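Local coordinates for surface glycan binding protein B (Bacteroides ovatus, PDB 6E57) that binds mixed-linkage beta-glucan and probably helps capture this cereal polysaccharide at the cell surface of a gut symbiont, at residues A131-E142 and L153-V161. Numbering follows the deposited sequence.
Sequences ADDPQSKEVAFE and LYGSNLQNV. With NA (sodium ion), chain N; PO4 (phosphate ion), chain J.
Ser136 places OG beside its carbonyl carbon, opposite the backbone N (chi1 -175°), where it meets the main chain of Tyr154. Ser136 OG donates to Tyr154 O at 2.5 Å and comes in above the carbonyl plane. Arg143 also bonds this hydroxyl. Glu142 is bent at chi2 (-86°), which turns its carboxylate back on its own loop. Glu142 OE2 accepts Val139 N at 2.8 Å and Glu142 OE1 accepts Ala140 N at 3.0 Å, both through syn lone pairs. Held this way, the carboxylate stands nearly perpendicular to the Tyr154 ring, with Glu142 CD 3.8 Å from Tyr154 CD2 at the ring edge. Val139 CG2 packs on Tyr154 CB. Two backbone bonds join Gln135 and Ser156: N to O and O to N, each 3.1 Å. On the same face, Gln135 CG lies against Ser156 CB. Gln135 NE2 donates to Asp133 O and also to Leu130 O; both bonds run back to the chain just before it, which holds the amide on its own side of the contact. At the far end Pro134 CB rests 3.9 Å from Val161 CG2. Next to the pair, where the chain turns a corner, Gly155 O binds a sodium ion. The pattern is a single antiparallel hydrogen-bonded pair, Gln135 with Ser156, just past edge strand 150-154 in a beta-rich domain of a multidomain glycan-binding protein.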
loop_
_atom_site.group_PDB
_atom_site.type_symbol
_atom_site.label_atom_id
_atom_site.label_comp_id
_atom_site.label_asym_id
_atom_site.label_seq_id
_atom_site.Cartn_x
_atom_site.Cartn_y
_atom_site.Cartn_z
ATOM N N ALA A 131 -9.632 2.883 -22.329
ATOM C CA ALA A 131 -8.508 3.817 -22.312
ATOM C C ALA A 131 -8.998 5.247 -22.035
ATOM O O ALA A 131 -8.381 5.973 -21.249
ATOM C CB ALA A 131 -7.762 3.734 -23.620
ATOM N N ASP A 132 -10.115 5.626 -22.669
ATOM C CA ASP A 132 -10.628 6.999 -22.667
ATOM C C ASP A 132 -11.552 7.251 -21.465
ATOM O O ASP A 132 -11.924 8.393 -21.217
ATOM C CB ASP A 132 -11.353 7.312 -23.983
ATOM C CG ASP A 132 -10.439 7.592 -25.170
ATOM O OD1 ASP A 132 -9.209 7.701 -24.966
ATOM O OD2 ASP A 132 -10.968 7.710 -26.297
ATOM N N ASP A 133 -11.922 6.198 -20.726
ATOM C CA ASP A 133 -12.816 6.322 -19.564
ATOM C C ASP A 133 -12.133 7.115 -18.456
ATOM O O ASP A 133 -10.936 6.957 -18.230
ATOM C CB ASP A 133 -13.199 4.960 -18.977
ATOM C CG ASP A 133 -14.242 4.185 -19.761
ATOM O OD1 ASP A 133 -14.660 4.671 -20.828
ATOM O OD2 ASP A 133 -14.629 3.096 -19.289
ATOM N N PRO A 134 -12.870 7.981 -17.722
ATOM C CA PRO A 134 -12.436 8.431 -16.400
ATOM C C PRO A 134 -12.313 7.208 -15.481
ATOM O O PRO A 134 -13.252 6.417 -15.379
ATOM C CB PRO A 134 -13.542 9.385 -15.923
ATOM C CG PRO A 134 -14.268 9.786 -17.192
ATOM C CD PRO A 134 -14.139 8.598 -18.127
ATOM N N GLN A 135 -11.147 7.056 -14.851
ATOM C CA GLN A 135 -10.832 5.871 -14.071
ATOM C C GLN A 135 -9.900 6.252 -12.918
ATOM O O GLN A 135 -9.198 7.257 -12.986
ATOM C CB GLN A 135 -10.207 4.804 -14.971
ATOM C CG GLN A 135 -8.904 5.230 -15.631
ATOM C CD GLN A 135 -8.596 4.381 -16.839
ATOM O OE1 GLN A 135 -7.722 3.520 -16.810
ATOM N NE2 GLN A 135 -9.340 4.605 -17.912
ATOM N N SER A 136 -9.920 5.431 -11.863
ATOM C CA SER A 136 -9.125 5.661 -10.672
ATOM C C SER A 136 -8.932 4.347 -9.914
ATOM O O SER A 136 -9.896 3.629 -9.660
ATOM C CB SER A 136 -9.766 6.708 -9.797
ATOM O OG SER A 136 -8.938 7.025 -8.687
ATOM N N LYS A 137 -7.670 4.051 -9.582
ATOM C CA LYS A 137 -7.291 3.015 -8.626
ATOM C C LYS A 137 -6.583 3.669 -7.435
ATOM O O LYS A 137 -6.231 4.859 -7.471
ATOM C CB LYS A 137 -6.353 1.988 -9.266
ATOM C CG LYS A 137 -6.888 1.314 -10.520
ATOM C CD LYS A 137 -6.138 0.053 -10.890
ATOM C CE LYS A 137 -6.860 -0.770 -11.937
ATOM N NZ LYS A 137 -6.652 -2.221 -11.720
ATOM N N GLU A 138 -6.377 2.870 -6.385
ATOM C CA GLU A 138 -5.607 3.275 -5.228
ATOM C C GLU A 138 -4.119 3.159 -5.573
ATOM O O GLU A 138 -3.661 2.099 -5.987
ATOM C CB GLU A 138 -5.955 2.412 -4.014
ATOM C CG GLU A 138 -5.200 2.814 -2.758
ATOM C CD GLU A 138 -5.834 2.366 -1.452
ATOM O OE1 GLU A 138 -6.191 1.170 -1.342
ATOM O OE2 GLU A 138 -5.977 3.219 -0.552
ATOM N N VAL A 139 -3.387 4.267 -5.414
ATOM C CA VAL A 139 -1.934 4.285 -5.546
ATOM C C VAL A 139 -1.315 3.874 -4.203
ATOM O O VAL A 139 -0.694 2.818 -4.106
ATOM C CB VAL A 139 -1.431 5.664 -6.017
ATOM C CG1 VAL A 139 0.076 5.813 -5.852
ATOM C CG2 VAL A 139 -1.847 5.941 -7.453
ATOM N N ALA A 140 -1.497 4.722 -3.181
ATOM C CA ALA A 140 -0.938 4.507 -1.847
ATOM C C ALA A 140 -2.073 4.172 -0.872
ATOM O O ALA A 140 -2.491 3.018 -0.788
ATOM C CB ALA A 140 -0.141 5.715 -1.411
ATOM N N PHE A 141 -2.567 5.183 -0.149
ATOM C CA PHE A 141 -3.531 4.974 0.922
ATOM C C PHE A 141 -4.606 6.075 0.893
ATOM O O PHE A 141 -5.276 6.309 1.900
ATOM C CB PHE A 141 -2.788 4.896 2.259
ATOM C CG PHE A 141 -1.759 3.792 2.336
ATOM C CD1 PHE A 141 -2.138 2.479 2.595
ATOM C CD2 PHE A 141 -0.410 4.060 2.143
ATOM C CE1 PHE A 141 -1.194 1.463 2.663
ATOM C CE2 PHE A 141 0.533 3.041 2.209
ATOM C CZ PHE A 141 0.141 1.745 2.470
ATOM N N GLU A 142 -4.803 6.699 -0.278
ATOM C CA GLU A 142 -5.645 7.897 -0.423
ATOM C C GLU A 142 -7.139 7.529 -0.423
ATOM O O GLU A 142 -7.994 8.403 -0.263
ATOM C CB GLU A 142 -5.265 8.678 -1.684
ATOM C CG GLU A 142 -5.690 8.026 -2.991
ATOM C CD GLU A 142 -4.729 7.004 -3.580
ATOM O OE1 GLU A 142 -3.660 6.768 -2.974
ATOM O OE2 GLU A 142 -5.057 6.446 -4.653
ATOM N N LEU A 153 -8.392 11.386 -5.578
ATOM C CA LEU A 153 -8.388 10.278 -6.523
ATOM C C LEU A 153 -7.238 10.493 -7.514
ATOM O O LEU A 153 -7.070 11.597 -8.039
ATOM C CB LEU A 153 -9.733 10.222 -7.257
ATOM C CG LEU A 153 -10.972 10.034 -6.382
ATOM C CD1 LEU A 153 -12.240 10.168 -7.211
ATOM C CD2 LEU A 153 -10.948 8.691 -5.676
ATOM N N TYR A 154 -6.444 9.439 -7.733
ATOM C CA TYR A 154 -5.454 9.367 -8.801
ATOM C C TYR A 154 -5.968 8.412 -9.882
ATOM O O TYR A 154 -6.609 7.411 -9.568
ATOM C CB TYR A 154 -4.106 8.870 -8.277
ATOM C CG TYR A 154 -3.399 9.814 -7.340
ATOM C CD1 TYR A 154 -2.667 10.887 -7.822
ATOM C CD2 TYR A 154 -3.445 9.626 -5.967
ATOM C CE1 TYR A 154 -2.006 11.753 -6.967
ATOM C CE2 TYR A 154 -2.793 10.487 -5.098
ATOM C CZ TYR A 154 -2.070 11.551 -5.600
ATOM O OH TYR A 154 -1.431 12.403 -4.750
ATOM N N GLY A 155 -5.670 8.726 -11.146
ATOM C CA GLY A 155 -6.039 7.871 -12.259
ATOM C C GLY A 155 -5.778 8.535 -13.597
ATOM O O GLY A 155 -4.701 9.093 -13.813
ATOM N N SER A 156 -6.776 8.455 -14.488
ATOM C CA SER A 156 -6.700 8.967 -15.855
ATOM C C SER A 156 -8.031 9.622 -16.245
ATOM O O SER A 156 -9.099 9.194 -15.798
ATOM C CB SER A 156 -6.341 7.871 -16.824
ATOM O OG SER A 156 -5.151 7.209 -16.422
ATOM N N ASN A 157 -7.937 10.665 -17.077
ATOM C CA ASN A 157 -9.077 11.353 -17.688
ATOM C C ASN A 157 -10.029 11.901 -16.614
ATOM O O ASN A 157 -11.214 12.089 -16.877
ATOM C CB ASN A 157 -9.811 10.425 -18.658
ATOM C CG ASN A 157 -8.885 9.798 -19.678
ATOM O OD1 ASN A 157 -8.821 8.578 -19.794
ATOM N ND2 ASN A 157 -8.155 10.622 -20.411
ATOM N N LEU A 158 -9.501 12.197 -15.420
ATOM C CA LEU A 158 -10.327 12.594 -14.286
ATOM C C LEU A 158 -10.744 14.064 -14.403
ATOM O O LEU A 158 -11.602 14.505 -13.646
ATOM C CB LEU A 158 -9.565 12.353 -12.981
ATOM C CG LEU A 158 -9.428 10.896 -12.549
ATOM C CD1 LEU A 158 -8.692 10.807 -11.220
ATOM C CD2 LEU A 158 -10.785 10.224 -12.453
ATOM N N GLN A 159 -10.143 14.812 -15.340
ATOM C CA GLN A 159 -10.560 16.193 -15.625
ATOM C C GLN A 159 -11.990 16.223 -16.186
ATOM O O GLN A 159 -12.621 17.273 -16.185
ATOM C CB GLN A 159 -9.605 16.888 -16.600
ATOM C CG GLN A 159 -9.525 16.245 -17.978
ATOM C CD GLN A 159 -8.210 15.537 -18.192
ATOM O OE1 GLN A 159 -7.920 14.518 -17.565
ATOM N NE2 GLN A 159 -7.396 16.087 -19.081
ATOM N N ASN A 160 -12.484 15.074 -16.666
ATOM C CA ASN A 160 -13.825 14.942 -17.239
ATOM C C ASN A 160 -14.906 14.936 -16.147
ATOM O O ASN A 160 -16.057 15.261 -16.434
ATOM C CB ASN A 160 -13.952 13.668 -18.077
ATOM C CG ASN A 160 -13.083 13.675 -19.316
ATOM O OD1 ASN A 160 -12.392 14.651 -19.597
ATOM N ND2 ASN A 160 -13.122 12.587 -20.070
ATOM N N VAL A 161 -14.537 14.564 -14.916
ATOM C CA VAL A 161 -15.496 14.259 -13.847
ATOM C C VAL A 161 -16.094 15.561 -13.293
ATOM O O VAL A 161 -15.368 16.420 -12.812
ATOM C CB VAL A 161 -14.831 13.442 -12.722
ATOM C CG1 VAL A 161 -15.832 13.064 -11.640
ATOM C CG2 VAL A 161 -14.128 12.202 -13.258
HETATM NA NA NA N . -2.414 9.823 -14.577
HETATM P P PO4 J . -4.751 12.522 -16.897
HETATM O O1 PO4 J . -4.563 11.337 -17.818
HETATM O O2 PO4 J . -4.943 13.771 -17.718
HETATM O O3 PO4 J . -3.536 12.666 -16.007
HETATM O O4 PO4 J . -5.985 12.302 -16.037
#